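Local coordinates for uncharacterized protein (PDB 4L3R) that is of unknown function but belongs to the DUF4847 family, placed in the calycin clan, consistent with a beta-barrel-like fold, at residues B[114-128]-B[131-145]. Sequence-based numbering, arbitrary orientation. Where two conformers were deposited one is given.
Sequences GLFNVFKYEGDVHNL and YFKDGNTTKVMGFTA
Y131 and K120 form an antiparallel hydrogen-bonded pair between strands 118-123 and 127-134, and the two illustrate how an aromatic ring can lie against the side chains of a neighbouring strand beside a beta bulge. The backbone N of Y131 donates to K120 O at 2.9 Å, while Y131 O takes the N-H of F119 in its carbonyl plane. Two consecutive residues thus face one, the beta bulge that shifts the register between V118 and K120. On the sheet face that carries both side chains, K120, extended beyond CG, lays CE over one face of the Y131 ring, 4.1 Å from its centroid, and V140 CG1 covers the opposite face. The phenol OH reaches E122 OE2 at 3.0 Å, approaching from above the carboxylate plane, which stands 78° to the ring. Replacing the tyrosine by an alanine would probably leave the K120 methylenes without the ring they lie on and E122 OE2 without its phenol donor.

At the bulge itself, the F119 side chain is swung between its backbone N and carbonyl carbon (chi1 63°), which turns one ring face to Y131 CB; T138 CG2 touches the edge at CZ, 3.7 Å away.

Further along, L128 and F143 form a hydrogen-bonded pair. F143 N meets L128 O at 2.8 Å, nearly along the C=O direction, and L128 N returns a bond to F143 O. Their CB atoms lie 4.3 Å apart, and both side chains pack on W15 and L55 in the interior. L115, from the end of helix 106-116, approaches the F143 ring obliquely and crosses selenomethionine M141 at about a right angle. Strand 127-134 therefore has hairpin neighbours on either side, 118-123 and 137-144: an antiparallel beta meander, consistent with the up-and-down topology of calycins.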
ATOM      1  N   GLY B 114       5.454 -10.059 -21.754  1.00 45.96           N
ATOM      2  CA  GLY B 114       4.736  -8.808 -21.921  1.00 44.99           C
ATOM      3  C   GLY B 114       4.706  -7.950 -20.676  1.00 48.73           C
ATOM      4  O   GLY B 114       4.797  -6.725 -20.780  1.00 48.29           O
ATOM      5  N   LEU B 115       4.594  -8.573 -19.488  1.00 45.08           N
ATOM      6  CA  LEU B 115       4.552  -7.823 -18.224  1.00 43.97           C
ATOM      7  C   LEU B 115       5.851  -7.073 -17.961  1.00 49.47           C
ATOM      8  O   LEU B 115       5.787  -5.930 -17.523  1.00 49.22           O
ATOM      9  CB  LEU B 115       4.204  -8.726 -17.043  1.00 42.93           C
ATOM     10  CG  LEU B 115       2.724  -9.091 -16.956  1.00 46.53           C
ATOM     11  CD1 LEU B 115       2.529 -10.280 -16.050  1.00 45.88           C
ATOM     12  CD2 LEU B 115       1.878  -7.908 -16.444  1.00 47.18           C
ATOM     13  N   PHE B 116       7.011  -7.653 -18.295  1.00 47.05           N
ATOM     14  CA  PHE B 116       8.284  -6.954 -18.087  1.00 47.13           C
ATOM     15  C   PHE B 116       8.544  -5.877 -19.153  1.00 52.52           C
ATOM     16  O   PHE B 116       9.478  -5.095 -18.978  1.00 54.51           O
ATOM     17  CB  PHE B 116       9.453  -7.949 -18.046  1.00 48.91           C
ATOM     18  CG  PHE B 116       9.432  -8.833 -16.817  1.00 48.64           C
ATOM     19  CD1 PHE B 116       9.595  -8.289 -15.546  1.00 49.82           C
ATOM     20  CD2 PHE B 116       9.314 -10.215 -16.935  1.00 49.29           C
ATOM     21  CE1 PHE B 116       9.574  -9.101 -14.416  1.00 50.16           C
ATOM     22  CE2 PHE B 116       9.311 -11.030 -15.800  1.00 51.36           C
ATOM     23  CZ  PHE B 116       9.431 -10.467 -14.549  1.00 48.87           C
ATOM     24  N   ASN B 117       7.740  -5.833 -20.246  1.00 47.59           N
ATOM     25  CA  ASN B 117       7.868  -4.846 -21.309  1.00 48.62           C
ATOM     26  C   ASN B 117       6.759  -3.787 -21.255  1.00 53.17           C
ATOM     27  O   ASN B 117       6.632  -3.026 -22.218  1.00 55.39           O
ATOM     28  CB  ASN B 117       7.860  -5.543 -22.690  1.00 48.59           C
ATOM     29  CG  ASN B 117       9.080  -6.388 -22.958  1.00 64.46           C
ATOM     30  OD1 ASN B 117      10.204  -6.017 -22.615  1.00 63.05           O
ATOM     31  ND2 ASN B 117       8.906  -7.506 -23.647  1.00 57.42           N
ATOM     32  N   VAL B 118       5.973  -3.696 -20.157  1.00 48.16           N
ATOM     33  CA  VAL B 118       4.945  -2.648 -20.058  1.00 48.44           C
ATOM     34  C   VAL B 118       5.621  -1.273 -19.996  1.00 54.10           C
ATOM     35  O   VAL B 118       6.726  -1.161 -19.461  1.00 54.47           O
ATOM     36  CB  VAL B 118       3.946  -2.806 -18.876  1.00 50.84           C
ATOM     37  CG1 VAL B 118       3.133  -4.085 -19.014  1.00 48.49           C
ATOM     38  CG2 VAL B 118       4.634  -2.716 -17.503  1.00 50.50           C
ATOM     39  N   PHE B 119       4.988  -0.250 -20.584  1.00 51.99           N
ATOM     40  CA  PHE B 119       5.509   1.125 -20.554  1.00 53.31           C
ATOM     41  C   PHE B 119       4.428   2.150 -20.139  1.00 56.60           C
ATOM     42  O   PHE B 119       4.793   3.183 -19.575  1.00 56.65           O
ATOM     43  CB  PHE B 119       6.148   1.512 -21.895  1.00 57.95           C
ATOM     44  CG  PHE B 119       5.229   1.531 -23.088  1.00 60.77           C
ATOM     45  CD1 PHE B 119       5.003   0.379 -23.826  1.00 62.54           C
ATOM     46  CD2 PHE B 119       4.702   2.724 -23.558  1.00 66.43           C
ATOM     47  CE1 PHE B 119       4.187   0.407 -24.959  1.00 65.15           C
ATOM     48  CE2 PHE B 119       3.913   2.755 -24.707  1.00 70.79           C
ATOM     49  CZ  PHE B 119       3.649   1.593 -25.390  1.00 67.19           C
ATOM     50  N   LYS B 120       3.125   1.890 -20.404  1.00 53.05           N
ATOM     51  CA  LYS B 120       2.036   2.792 -20.001  1.00 54.38           C
ATOM     52  C   LYS B 120       0.759   1.987 -19.758  1.00 57.96           C
ATOM     53  O   LYS B 120       0.709   0.799 -20.076  1.00 55.34           O
ATOM     54  CB  LYS B 120       1.804   3.925 -21.032  1.00 60.18           C
ATOM     55  CG  LYS B 120       1.234   3.482 -22.385  1.00 69.83           C
ATOM     56  CD  LYS B 120       1.061   4.653 -23.360  1.00 77.89           C
ATOM     57  CE  LYS B 120       0.328   4.250 -24.622  1.00 86.81           C
ATOM     58  NZ  LYS B 120       0.144   5.394 -25.560  1.00104.16           N
ATOM     59  N   TYR B 121      -0.258   2.628 -19.164  1.00 57.07           N
ATOM     60  CA  TYR B 121      -1.513   1.953 -18.844  1.00 56.13           C
ATOM     61  C   TYR B 121      -2.701   2.905 -18.807  1.00 65.08           C
ATOM     62  O   TYR B 121      -2.555   4.123 -18.871  1.00 67.11           O
ATOM     63  CB  TYR B 121      -1.401   1.268 -17.461  1.00 53.82           C
ATOM     64  CG  TYR B 121      -1.483   2.236 -16.299  1.00 56.17           C
ATOM     65  CD1 TYR B 121      -0.380   2.991 -15.915  1.00 58.25           C
ATOM     66  CD2 TYR B 121      -2.685   2.457 -15.632  1.00 57.82           C
ATOM     67  CE1 TYR B 121      -0.464   3.925 -14.886  1.00 59.65           C
ATOM     68  CE2 TYR B 121      -2.783   3.395 -14.606  1.00 59.83           C
ATOM     69  CZ  TYR B 121      -1.669   4.130 -14.238  1.00 64.38           C
ATOM     70  OH  TYR B 121      -1.724   5.064 -13.235  1.00 65.45           O
ATOM     71  N   GLU B 122      -3.877   2.317 -18.639  1.00 63.30           N
ATOM     72  CA  GLU B 122      -5.127   3.022 -18.399  1.00 66.95           C
ATOM     73  C   GLU B 122      -6.064   2.038 -17.692  1.00 70.35           C
ATOM     74  O   GLU B 122      -5.889   0.824 -17.815  1.00 67.29           O
ATOM     75  CB  GLU B 122      -5.725   3.625 -19.689  1.00 72.09           C
ATOM     76  CG  GLU B 122      -6.147   2.620 -20.744  1.00 83.64           C
ATOM     77  CD  GLU B 122      -6.532   3.200 -22.094  1.00105.04           C
ATOM     78  OE1 GLU B 122      -6.470   4.440 -22.266  1.00101.77           O
ATOM     79  OE2 GLU B 122      -6.877   2.400 -22.994  1.00 94.71           O
ATOM     80  N   GLY B 123      -6.979   2.558 -16.891  1.00 69.49           N
ATOM     81  CA  GLY B 123      -7.903   1.708 -16.159  1.00 69.40           C
ATOM     82  C   GLY B 123      -8.863   2.434 -15.244  1.00 76.79           C
ATOM     83  O   GLY B 123      -8.742   3.642 -15.012  1.00 78.74           O
ATOM     84  N   ASP B 124      -9.834   1.674 -14.730  1.00 73.24           N
ATOM     85  CA  ASP B 124     -10.851   2.155 -13.803  1.00 75.66           C
ATOM     86  C   ASP B 124     -10.964   1.123 -12.652  1.00 76.69           C
ATOM     87  O   ASP B 124     -10.031   0.342 -12.454  1.00 72.54           O
ATOM     88  CB  ASP B 124     -12.179   2.422 -14.554  1.00 81.62           C
ATOM     89  CG  ASP B 124     -12.952   1.209 -15.050  1.00 91.86           C
ATOM     90  OD1 ASP B 124     -12.393   0.096 -15.027  1.00 89.51           O
ATOM     91  OD2 ASP B 124     -14.108   1.383 -15.491  1.00101.43           O
ATOM     92  N   VAL B 125     -12.078   1.120 -11.906  1.00 75.58           N
ATOM     93  CA  VAL B 125     -12.272   0.233 -10.754  1.00 74.50           C
ATOM     94  C   VAL B 125     -12.248  -1.243 -11.177  1.00 74.25           C
ATOM     95  O   VAL B 125     -11.651  -2.054 -10.482  1.00 71.74           O
ATOM     96  CB  VAL B 125     -13.601   0.571 -10.004  1.00 83.36           C
ATOM     97  CG1 VAL B 125     -13.908  -0.449  -8.903  1.00 83.66           C
ATOM     98  CG2 VAL B 125     -13.567   1.984  -9.420  1.00 85.45           C
ATOM     99  N   HIS B 126     -12.898  -1.587 -12.293  1.00 71.20           N
ATOM    100  CA  HIS B 126     -13.029  -2.976 -12.738  1.00 69.51           C
ATOM    101  C   HIS B 126     -12.154  -3.359 -13.930  1.00 69.17           C
ATOM    102  O   HIS B 126     -12.030  -4.550 -14.175  1.00 66.92           O
ATOM    103  CB  HIS B 126     -14.495  -3.257 -13.090  1.00 74.46           C
ATOM    104  CG  HIS B 126     -15.393  -3.133 -11.898  1.00 81.92           C
ATOM    105  ND1 HIS B 126     -15.411  -4.098 -10.906  1.00 83.78           N
ATOM    106  CD2 HIS B 126     -16.233  -2.132 -11.546  1.00 87.69           C
ATOM    107  CE1 HIS B 126     -16.274  -3.672  -9.998  1.00 87.28           C
ATOM    108  NE2 HIS B 126     -16.793  -2.492 -10.341  1.00 90.17           N
ATOM    109  N   ASN B 127     -11.565  -2.401 -14.674  1.00 64.88           N
ATOM    110  CA  ASN B 127     -10.752  -2.725 -15.853  1.00 61.83           C
ATOM    111  C   ASN B 127      -9.354  -2.116 -15.775  1.00 63.08           C
ATOM    112  O   ASN B 127      -9.177  -1.029 -15.234  1.00 62.93           O
ATOM    113  CB  ASN B 127     -11.443  -2.244 -17.136  1.00 63.90           C
ATOM    114  CG  ASN B 127     -12.846  -2.776 -17.297  1.00 82.03           C
ATOM    115  OD1 ASN B 127     -13.061  -3.866 -17.829  1.00 74.80           O
ATOM    116  ND2 ASN B 127     -13.833  -2.044 -16.801  1.00 78.14           N
ATOM    117  N   LEU B 128      -8.363  -2.840 -16.319  1.00 57.57           N
ATOM    118  CA  LEU B 128      -6.967  -2.401 -16.391  1.00 55.08           C
ATOM    119  C   LEU B 128      -6.397  -2.817 -17.736  1.00 58.21           C
ATOM    120  O   LEU B 128      -6.528  -3.977 -18.126  1.00 56.50           O
ATOM    121  CB  LEU B 128      -6.128  -2.978 -15.237  1.00 52.55           C
ATOM    122  CG  LEU B 128      -4.624  -2.635 -15.232  1.00 55.00           C
ATOM    123  CD1 LEU B 128      -4.399  -1.143 -15.012  1.00 55.84           C
ATOM    124  CD2 LEU B 128      -3.891  -3.431 -14.164  1.00 55.72           C
ATOM    125  N   TYR B 131      -0.103  -1.411 -21.716  1.00 52.60           N
ATOM    126  CA  TYR B 131       0.525  -1.304 -23.024  1.00 54.32           C
ATOM    127  C   TYR B 131       1.944  -1.792 -22.895  1.00 55.26           C
ATOM    128  O   TYR B 131       2.643  -1.353 -21.979  1.00 52.40           O
ATOM    129  CB  TYR B 131       0.498   0.146 -23.525  1.00 59.59           C
ATOM    130  CG  TYR B 131      -0.886   0.621 -23.901  1.00 64.81           C
ATOM    131  CD1 TYR B 131      -1.838   0.903 -22.927  1.00 66.58           C
ATOM    132  CD2 TYR B 131      -1.245   0.798 -25.233  1.00 69.01           C
ATOM    133  CE1 TYR B 131      -3.120   1.320 -23.269  1.00 71.33           C
ATOM    134  CE2 TYR B 131      -2.522   1.225 -25.588  1.00 72.58           C
ATOM    135  CZ  TYR B 131      -3.457   1.486 -24.604  1.00 81.27           C
ATOM    136  OH  TYR B 131      -4.715   1.896 -24.974  1.00 86.97           O
ATOM    137  N   PHE B 132       2.380  -2.690 -23.796  1.00 51.73           N
ATOM    138  CA  PHE B 132       3.740  -3.219 -23.760  1.00 51.19           C
ATOM    139  C   PHE B 132       4.321  -3.289 -25.155  1.00 59.14           C
ATOM    140  O   PHE B 132       3.568  -3.411 -26.122  1.00 59.37           O
ATOM    141  CB  PHE B 132       3.764  -4.603 -23.084  1.00 50.04           C
ATOM    142  CG  PHE B 132       3.125  -5.730 -23.864  1.00 50.07           C
ATOM    143  CD1 PHE B 132       1.764  -5.983 -23.763  1.00 51.25           C
ATOM    144  CD2 PHE B 132       3.898  -6.573 -24.659  1.00 51.56           C
ATOM    145  CE1 PHE B 132       1.184  -7.046 -24.463  1.00 51.62           C
ATOM    146  CE2 PHE B 132       3.321  -7.654 -25.327  1.00 53.50           C
ATOM    147  CZ  PHE B 132       1.968  -7.883 -25.227  1.00 51.09           C
ATOM    148  N   LYS B 133       5.658  -3.207 -25.260  1.00 59.53           N
ATOM    149  CA  LYS B 133       6.317  -3.272 -26.559  0.50 62.96           C
ATOM    150  C   LYS B 133       6.783  -4.712 -26.831  1.00 67.60           C
ATOM    151  O   LYS B 133       7.403  -5.346 -25.975  1.00 65.67           O
ATOM    152  CB  LYS B 133       7.464  -2.240 -26.685  0.50 68.84           C
ATOM    153  CG  LYS B 133       8.743  -2.499 -25.886  0.50 81.84           C
ATOM    154  CD  LYS B 133       9.879  -2.996 -26.774  0.50 92.48           C
ATOM    155  CE  LYS B 133      11.147  -3.217 -25.993  0.50102.00           C
ATOM    156  NZ  LYS B 133      12.296  -3.517 -26.884  0.50113.63           N
ATOM    157  N   ASP B 134       6.424  -5.238 -28.019  1.00 68.23           N
ATOM    158  CA  ASP B 134       6.782  -6.573 -28.487  1.00 68.92           C
ATOM    159  C   ASP B 134       7.584  -6.363 -29.772  1.00 78.08           C
ATOM    160  O   ASP B 134       7.019  -6.333 -30.866  1.00 79.35           O
ATOM    161  CB  ASP B 134       5.517  -7.426 -28.698  1.00 69.37           C
ATOM    162  CG  ASP B 134       5.768  -8.829 -29.230  1.00 81.91           C
ATOM    163  OD1 ASP B 134       6.841  -9.399 -28.927  1.00 84.15           O
ATOM    164  OD2 ASP B 134       4.882  -9.364 -29.929  1.00 86.38           O
ATOM    165  N   GLY B 135       8.881  -6.120 -29.609  1.00 77.33           N
ATOM    166  CA  GLY B 135       9.764  -5.806 -30.723  1.00 81.69           C
ATOM    167  C   GLY B 135       9.485  -4.393 -31.196  1.00 89.03           C
ATOM    168  O   GLY B 135       9.502  -3.462 -30.383  1.00 88.31           O
ATOM    169  N   ASN B 136       9.146  -4.230 -32.490  1.00 88.90           N
ATOM    170  CA  ASN B 136       8.806  -2.922 -33.065  1.00 92.34           C
ATOM    171  C   ASN B 136       7.301  -2.593 -32.916  1.00 93.48           C
ATOM    172  O   ASN B 136       6.894  -1.491 -33.290  1.00 96.33           O
ATOM    173  CB  ASN B 136       9.199  -2.862 -34.556  1.00100.00           C
ATOM    174  CG  ASN B 136      10.689  -2.887 -34.811  1.00130.86           C
ATOM    175  OD1 ASN B 136      11.504  -3.090 -33.904  1.00124.95           O
ATOM    176  ND2 ASN B 136      11.084  -2.657 -36.058  1.00129.64           N
ATOM    177  N   THR B 137       6.482  -3.527 -32.378  1.00 84.16           N
ATOM    178  CA  THR B 137       5.039  -3.331 -32.222  1.00 81.55           C
ATOM    179  C   THR B 137       4.666  -2.969 -30.785  1.00 80.78           C
ATOM    180  O   THR B 137       5.465  -3.137 -29.865  1.00 78.61           O
ATOM    181  CB  THR B 137       4.279  -4.606 -32.649  1.00 85.23           C
ATOM    182  OG1 THR B 137       4.415  -5.612 -31.638  1.00 80.95           O
ATOM    183  CG2 THR B 137       4.725  -5.142 -34.022  1.00 84.42           C
ATOM    184  N   THR B 138       3.423  -2.497 -30.610  1.00 75.21           N
ATOM    185  CA  THR B 138       2.831  -2.156 -29.322  1.00 71.49           C
ATOM    186  C   THR B 138       1.552  -2.966 -29.181  1.00 71.68           C
ATOM    187  O   THR B 138       0.644  -2.803 -29.999  1.00 74.41           O
ATOM    188  CB  THR B 138       2.581  -0.650 -29.224  1.00 76.84           C
ATOM    189  OG1 THR B 138       3.846   0.005 -29.135  1.00 77.02           O
ATOM    190  CG2 THR B 138       1.730  -0.268 -28.010  1.00 72.81           C
ATOM    191  N   LYS B 139       1.479  -3.824 -28.148  1.00 61.80           N
ATOM    192  CA  LYS B 139       0.315  -4.666 -27.869  1.00 58.73           C
ATOM    193  C   LYS B 139      -0.283  -4.265 -26.536  1.00 59.29           C
ATOM    194  O   LYS B 139       0.289  -3.438 -25.828  1.00 57.22           O
ATOM    195  CB  LYS B 139       0.713  -6.158 -27.884  1.00 58.73           C
ATOM    196  CG  LYS B 139       0.557  -6.804 -29.268  1.00 64.61           C
ATOM    197  CD  LYS B 139       1.811  -7.491 -29.744  1.00 66.99           C
ATOM    198  CE  LYS B 139       1.586  -8.142 -31.089  1.00 63.85           C
ATOM    199  NZ  LYS B 139       2.852  -8.629 -31.684  1.00 74.16           N
ATOM    200  N   VAL B 140      -1.457  -4.813 -26.213  1.00 55.85           N
ATOM    201  CA  VAL B 140      -2.130  -4.504 -24.960  1.00 54.69           C
ATOM    202  C   VAL B 140      -2.595  -5.768 -24.276  1.00 53.77           C
ATOM    203  O   VAL B 140      -3.110  -6.669 -24.933  1.00 52.43           O
ATOM    204  CB  VAL B 140      -3.316  -3.519 -25.126  1.00 61.90           C
ATOM    205  CG1 VAL B 140      -2.824  -2.147 -25.549  1.00 64.46           C
ATOM    206  CG2 VAL B 140      -4.373  -4.042 -26.101  1.00 63.60           C
HETATM  207  N   MSE B 141      -2.435  -5.810 -22.940  1.00 47.40           N
HETATM  208  CA  MSE B 141      -2.945  -6.869 -22.083  1.00 44.21           C
HETATM  209  C   MSE B 141      -4.105  -6.288 -21.313  1.00 51.89           C
HETATM  210  O   MSE B 141      -3.904  -5.309 -20.600  1.00 52.68           O
HETATM  211  CB  MSE B 141      -1.885  -7.353 -21.094  1.00 43.37           C
HETATM  212  CG  MSE B 141      -0.883  -8.325 -21.643  1.00 47.55           C
HETATM  213 SE   MSE B 141       0.320  -8.843 -20.200  0.75 50.75          SE
HETATM  214  CE  MSE B 141       1.392  -7.282 -20.253  1.00 48.63           C
ATOM    215  N   GLY B 142      -5.295  -6.851 -21.458  1.00 50.54           N
ATOM    216  CA  GLY B 142      -6.474  -6.378 -20.744  1.00 51.74           C
ATOM    217  C   GLY B 142      -6.742  -7.251 -19.538  1.00 53.97           C
ATOM    218  O   GLY B 142      -6.550  -8.464 -19.603  1.00 51.43           O
ATOM    219  N   PHE B 143      -7.174  -6.637 -18.427  1.00 51.81           N
ATOM    220  CA  PHE B 143      -7.502  -7.350 -17.195  1.00 51.77           C
ATOM    221  C   PHE B 143      -8.844  -6.898 -16.636  1.00 60.19           C
ATOM    222  O   PHE B 143      -9.286  -5.785 -16.918  1.00 60.07           O
ATOM    223  CB  PHE B 143      -6.431  -7.125 -16.122  1.00 51.16           C
ATOM    224  CG  PHE B 143      -5.042  -7.600 -16.462  1.00 49.94           C
ATOM    225  CD1 PHE B 143      -4.203  -6.832 -17.254  1.00 51.38           C
ATOM    226  CD2 PHE B 143      -4.557  -8.794 -15.955  1.00 50.90           C
ATOM    227  CE1 PHE B 143      -2.925  -7.282 -17.588  1.00 50.18           C
ATOM    228  CE2 PHE B 143      -3.281  -9.240 -16.284  1.00 51.87           C
ATOM    229  CZ  PHE B 143      -2.478  -8.491 -17.115  1.00 48.86           C
ATOM    230  N   THR B 144      -9.462  -7.753 -15.809  1.00 59.93           N
ATOM    231  CA  THR B 144     -10.712  -7.454 -15.105  1.00 64.03           C
ATOM    232  C   THR B 144     -10.549  -7.793 -13.617  1.00 68.97           C
ATOM    233  O   THR B 144      -9.807  -8.713 -13.271  1.00 66.11           O
ATOM    234  CB  THR B 144     -11.892  -8.207 -15.726  1.00 75.48           C
ATOM    235  OG1 THR B 144     -11.617  -9.610 -15.715  1.00 76.75           O
ATOM    236  CG2 THR B 144     -12.187  -7.750 -17.146  1.00 74.56           C
ATOM    237  N   ALA B 145     -11.229  -7.034 -12.747  1.00 69.13           N
ATOM    238  CA  ALA B 145     -11.238  -7.245 -11.297  1.00 70.58           C
ATOM    239  C   ALA B 145     -12.681  -7.305 -10.833  1.00 81.48           C
ATOM    240  O   ALA B 145     -13.441  -6.384 -11.137  1.00 83.64           O
ATOM    241  CB  ALA B 145     -10.501  -6.114 -10.596  1.00 70.26           C
TER
HETATM  242  O   HOH W   1      12.636  -6.143 -25.047  1.00 86.19           O